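PDB 1TWI: diaminopimelate decarboxylase from Methanocaldococcus jannaschii, which catalyses the pyridoxal-phosphate-dependent decarboxylation of meso-diaminopimelate to L-lysine, the last step of lysine biosynthesis by the diaminopimelate pathway, and works as a homodimer. Local coordinates for residues P169-S172 with T173-K177; A270-N273 with T274-Y278. All blocks are in the same frame, centred on the assembly; numbering follows the deposited sequence.

Both contacts are helical turns on the outside of the parallel barrel that binds pyridoxal phosphate, and each helix links two of its strands: interaction 1 belongs to the unit 153-160, 169-177, 182-183, interaction 2 to the unit 244-246, 264-276, 286-289. Their centres lie about 23 Å apart, and with nearest atoms about 13 Å apart they do not touch. Interaction 1 is mostly a surface contact, held by main-chain bonds with a single apolar side-chain pair. Interaction 2 is more buried, with two apolar pairs and a threonine hydroxyl bonded to the backbone; its side chains meet strand 286-289 and two neighbouring helices.

Interaction 1 of 2, residues P169-S172 with T173-K177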
loop_
_atom_site.group_PDB
_atom_site.type_symbol
_atom_site.label_atom_id
_atom_site.label_comp_id
_atom_site.label_asym_id
_atom_site.label_seq_id
_atom_site.Cartn_x
_atom_site.Cartn_y
_atom_site.Cartn_z
ATOM N N PRO A 169 -9.968 -8.287 -26.119
ATOM C CA PRO A 169 -8.549 -8.579 -25.918
ATOM C C PRO A 169 -8.030 -8.353 -24.497
ATOM O O PRO A 169 -7.268 -9.183 -24.012
ATOM C CB PRO A 169 -7.860 -7.700 -26.973
ATOM C CG PRO A 169 -8.799 -6.481 -27.055
ATOM C CD PRO A 169 -10.162 -7.137 -27.031
ATOM N N LYS A 170 -8.447 -7.282 -23.804
ATOM C CA LYS A 170 -7.901 -7.058 -22.466
ATOM C C LYS A 170 -8.359 -8.120 -21.457
ATOM O O LYS A 170 -7.579 -8.542 -20.581
ATOM C CB LYS A 170 -8.251 -5.661 -21.912
ATOM C CG LYS A 170 -7.515 -4.518 -22.575
ATOM C CD LYS A 170 -7.827 -3.116 -21.943
ATOM C CE LYS A 170 -6.792 -2.709 -20.881
ATOM N NZ LYS A 170 -6.939 -1.271 -20.382
ATOM N N ILE A 171 -9.601 -8.565 -21.586
ATOM C CA ILE A 171 -10.110 -9.570 -20.656
ATOM C C ILE A 171 -9.378 -10.886 -20.881
ATOM O O ILE A 171 -8.945 -11.567 -19.950
ATOM C CB ILE A 171 -11.603 -9.811 -20.876
ATOM C CG1 ILE A 171 -12.360 -8.510 -20.558
ATOM C CG2 ILE A 171 -12.073 -10.982 -19.991
ATOM C CD1 ILE A 171 -12.166 -8.023 -19.148
ATOM N N SER A 172 -9.238 -11.203 -22.155
ATOM C CA SER A 172 -8.581 -12.414 -22.598
ATOM C C SER A 172 -7.124 -12.478 -22.146
ATOM O O SER A 172 -6.637 -13.512 -21.664
ATOM C CB SER A 172 -8.640 -12.472 -24.133
ATOM O OG SER A 172 -7.860 -13.538 -24.601
ATOM N N THR A 173 -6.414 -11.374 -22.320
ATOM C CA THR A 173 -5.005 -11.334 -21.951
ATOM C C THR A 173 -4.876 -11.567 -20.441
ATOM O O THR A 173 -3.984 -12.291 -19.985
ATOM C CB THR A 173 -4.397 -9.996 -22.361
ATOM O OG1 THR A 173 -4.227 -9.995 -23.796
ATOM C CG2 THR A 173 -3.035 -9.788 -21.688
ATOM N N GLY A 174 -5.806 -10.991 -19.686
ATOM C CA GLY A 174 -5.815 -11.154 -18.229
ATOM C C GLY A 174 -6.041 -12.610 -17.858
ATOM O O GLY A 174 -5.306 -13.173 -17.045
ATOM N N LEU A 175 -7.037 -13.247 -18.451
ATOM C CA LEU A 175 -7.304 -14.636 -18.111
ATOM C C LEU A 175 -6.150 -15.580 -18.447
ATOM O O LEU A 175 -5.972 -16.597 -17.764
ATOM C CB LEU A 175 -8.568 -15.144 -18.817
ATOM C CG LEU A 175 -9.845 -14.503 -18.305
ATOM C CD1 LEU A 175 -10.991 -14.830 -19.262
ATOM C CD2 LEU A 175 -10.131 -14.995 -16.855
ATOM N N LYS A 176 -5.378 -15.252 -19.500
ATOM C CA LYS A 176 -4.304 -16.125 -19.926
ATOM C C LYS A 176 -2.980 -15.862 -19.261
ATOM O O LYS A 176 -2.210 -16.782 -19.017
ATOM C CB LYS A 176 -4.115 -16.028 -21.440
ATOM C CG LYS A 176 -5.221 -16.705 -22.214
ATOM C CD LYS A 176 -5.101 -16.372 -23.705
ATOM C CE LYS A 176 -6.020 -17.249 -24.568
ATOM N NZ LYS A 176 -5.760 -18.719 -24.446
ATOM N N LYS A 177 -2.712 -14.607 -18.943
ATOM C CA LYS A 177 -1.414 -14.262 -18.382
ATOM C C LYS A 177 -1.363 -14.134 -16.874
ATOM O O LYS A 177 -0.289 -14.091 -16.319
ATOM C CB LYS A 177 -0.918 -12.927 -18.973
ATOM C CG LYS A 177 -0.462 -13.021 -20.448
ATOM C CD LYS A 177 0.156 -11.704 -20.925
ATOM C CE LYS A 177 0.468 -11.705 -22.438
ATOM N NZ LYS A 177 1.099 -10.356 -22.811
#
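The short helix 169-177 is the connection of a beta-alpha-beta unit in the barrel domain, running between strands 153-160 and 182-183, and the contact along it is its i to i+4 pairing. Thr173 N donates to Pro169 O at 2.9 Å, the shortest of four such bonds. Gly174 N to Lys170 O is the longest, 3.2 Å. Leu175 N donates likewise to Ile171 O and Lys176 N to Ser172 O, the last being the most bent at the hydrogen, 144°. One apolar pair lies along the turn: Ile171 CG2 touches Leu175 CD1 at 4.1 Å, the two side chains side by side and pointing the same way. Ile171 chi1 of -64° sets CG2 anti to the backbone N, on the side from which Leu175 approaches. Beyond the helix, Ile171 rests on Ile211 and Leu175 on Pro161 and Val163; the Leu175 side chain is about 10 Å from the bound pyridoxal phosphate. The first carbons of the Lys176 chain run past the Ser172 carbonyl, CG 3.5 Å from Ser172 O, while its NZ makes a weak, long ion pair with Glu185. Main-chain bonding therefore carries this turn, and the Ile171-Leu175 pair gives it an apolar side facing the loops.

Interaction 2 of 2, residues A270-N273 with T274-Y278; sequences AIIN and TMLKY
Residues 270-275 follow helical backbone angles near the C-terminal end of helix 264-276, and the i to i+4 bonds differ in straightness. Met275 N donates to Ile271 O at 2.8 Å with an N-H...O angle of 175°, and Leu276 N to Ile272 O at 3.0 Å. Thr274 N reaches Ala270 O at 3.2 Å with a poorer 140°, from above the carbonyl plane. The same oxygen takes a second bond from Thr274 OG1, at 2.9 Å; chi1 of -68° places that hydroxyl beside its own backbone N, so both donors converge on one acceptor. In each of two apolar pairs the side chains lie side by side, pointing the same way. Ile271 CG2 meets Met275 SD at 3.6 Å, and Ile272 CG2 meets Leu276 CD1 at 3.9 Å. The first pair packs on Leu287 of strand 286-289, with Met275 also on Trp54; the second lies against Arg53 of helix 37-58, and Leu276 also touches Glu57. Asn273 OD1 hydrogen-bonds Arg53 NH2. The Thr274 hydroxyl thus spends its proton on Ala270 O within its own helix, on a buried side that also meets Thr225 of helix 219-237, while the Ile271-Met275 pair faces strand 286-289 and the Ile272-Leu276 pair faces helix 37-58.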
loop_
_atom_site.group_PDB
_atom_site.type_symbol
_atom_site.label_atom_id
_atom_site.label_comp_id
_atom_site.label_asym_id
_atom_site.label_seq_id
_atom_site.Cartn_x
_atom_site.Cartn_y
_atom_site.Cartn_z
ATOM N N ALA A 270 -28.335 -8.720 -18.740
ATOM C CA ALA A 270 -27.292 -9.374 -19.512
ATOM C C ALA A 270 -26.965 -10.819 -19.086
ATOM O O ALA A 270 -26.918 -11.775 -19.916
ATOM C CB ALA A 270 -26.020 -8.492 -19.481
ATOM N N ILE A 271 -26.722 -11.005 -17.794
ATOM C CA ILE A 271 -26.408 -12.349 -17.305
ATOM C C ILE A 271 -27.572 -13.331 -17.434
ATOM O O ILE A 271 -27.421 -14.442 -17.960
ATOM C CB ILE A 271 -25.930 -12.310 -15.800
ATOM C CG1 ILE A 271 -24.547 -11.640 -15.730
ATOM C CG2 ILE A 271 -25.876 -13.748 -15.229
ATOM C CD1 ILE A 271 -24.001 -11.456 -14.323
ATOM N N ILE A 272 -28.741 -12.913 -16.957
ATOM C CA ILE A 272 -29.877 -13.808 -16.926
ATOM C C ILE A 272 -30.357 -14.221 -18.319
ATOM O O ILE A 272 -30.571 -15.423 -18.570
ATOM C CB ILE A 272 -31.026 -13.178 -16.060
ATOM C CG1 ILE A 272 -30.579 -13.084 -14.605
ATOM C CG2 ILE A 272 -32.327 -14.012 -16.167
ATOM C CD1 ILE A 272 -31.596 -12.275 -13.734
ATOM N N ASN A 273 -30.484 -13.265 -19.224
ATOM C CA ASN A 273 -30.910 -13.615 -20.583
ATOM C C ASN A 273 -29.830 -14.488 -21.253
ATOM O O ASN A 273 -30.135 -15.331 -22.082
ATOM C CB ASN A 273 -31.234 -12.342 -21.408
ATOM C CG ASN A 273 -32.522 -11.621 -20.871
ATOM O OD1 ASN A 273 -33.562 -12.279 -20.634
ATOM N ND2 ASN A 273 -32.446 -10.293 -20.661
ATOM N N THR A 274 -28.563 -14.331 -20.876
ATOM C CA THR A 274 -27.565 -15.170 -21.506
ATOM C C THR A 274 -27.673 -16.578 -20.946
ATOM O O THR A 274 -27.735 -17.548 -21.724
ATOM C CB THR A 274 -26.131 -14.663 -21.317
ATOM O OG1 THR A 274 -25.969 -13.452 -22.048
ATOM C CG2 THR A 274 -25.117 -15.689 -21.892
ATOM N N MET A 275 -27.693 -16.731 -19.616
ATOM C CA MET A 275 -27.775 -18.079 -19.039
ATOM C C MET A 275 -29.040 -18.854 -19.454
ATOM O O MET A 275 -28.975 -20.075 -19.636
ATOM C CB MET A 275 -27.726 -18.043 -17.491
ATOM C CG MET A 275 -26.362 -17.530 -16.949
ATOM S SD MET A 275 -26.398 -17.354 -15.190
ATOM C CE MET A 275 -26.220 -19.118 -14.801
ATOM N N LEU A 276 -30.183 -18.169 -19.590
ATOM C CA LEU A 276 -31.406 -18.883 -19.981
ATOM C C LEU A 276 -31.388 -19.461 -21.410
ATOM O O LEU A 276 -32.193 -20.305 -21.722
ATOM C CB LEU A 276 -32.642 -18.006 -19.804
ATOM C CG LEU A 276 -32.973 -17.698 -18.339
ATOM C CD1 LEU A 276 -34.151 -16.729 -18.309
ATOM C CD2 LEU A 276 -33.357 -18.968 -17.602
ATOM N N LYS A 277 -30.458 -19.029 -22.257
ATOM C CA LYS A 277 -30.303 -19.579 -23.602
ATOM C C LYS A 277 -29.889 -21.036 -23.509
ATOM O O LYS A 277 -30.041 -21.805 -24.483
ATOM C CB LYS A 277 -29.177 -18.863 -24.359
ATOM C CG LYS A 277 -29.549 -17.440 -24.777
ATOM C CD LYS A 277 -28.360 -16.627 -25.246
ATOM C CE LYS A 277 -28.878 -15.292 -25.755
ATOM N NZ LYS A 277 -27.815 -14.576 -26.545
ATOM N N TYR A 278 -29.346 -21.428 -22.354
ATOM C CA TYR A 278 -28.821 -22.803 -22.209
ATOM C C TYR A 278 -29.709 -23.790 -21.501
ATOM O O TYR A 278 -29.291 -24.954 -21.310
ATOM C CB TYR A 278 -27.464 -22.785 -21.470
ATOM C CG TYR A 278 -26.402 -21.948 -22.145
ATOM C CD1 TYR A 278 -26.429 -20.561 -22.081
ATOM C CD2 TYR A 278 -25.365 -22.559 -22.859
ATOM C CE1 TYR A 278 -25.441 -19.782 -22.717
ATOM C CE2 TYR A 278 -24.374 -21.802 -23.493
ATOM C CZ TYR A 278 -24.418 -20.413 -23.421
ATOM O OH TYR A 278 -23.423 -19.698 -24.083
#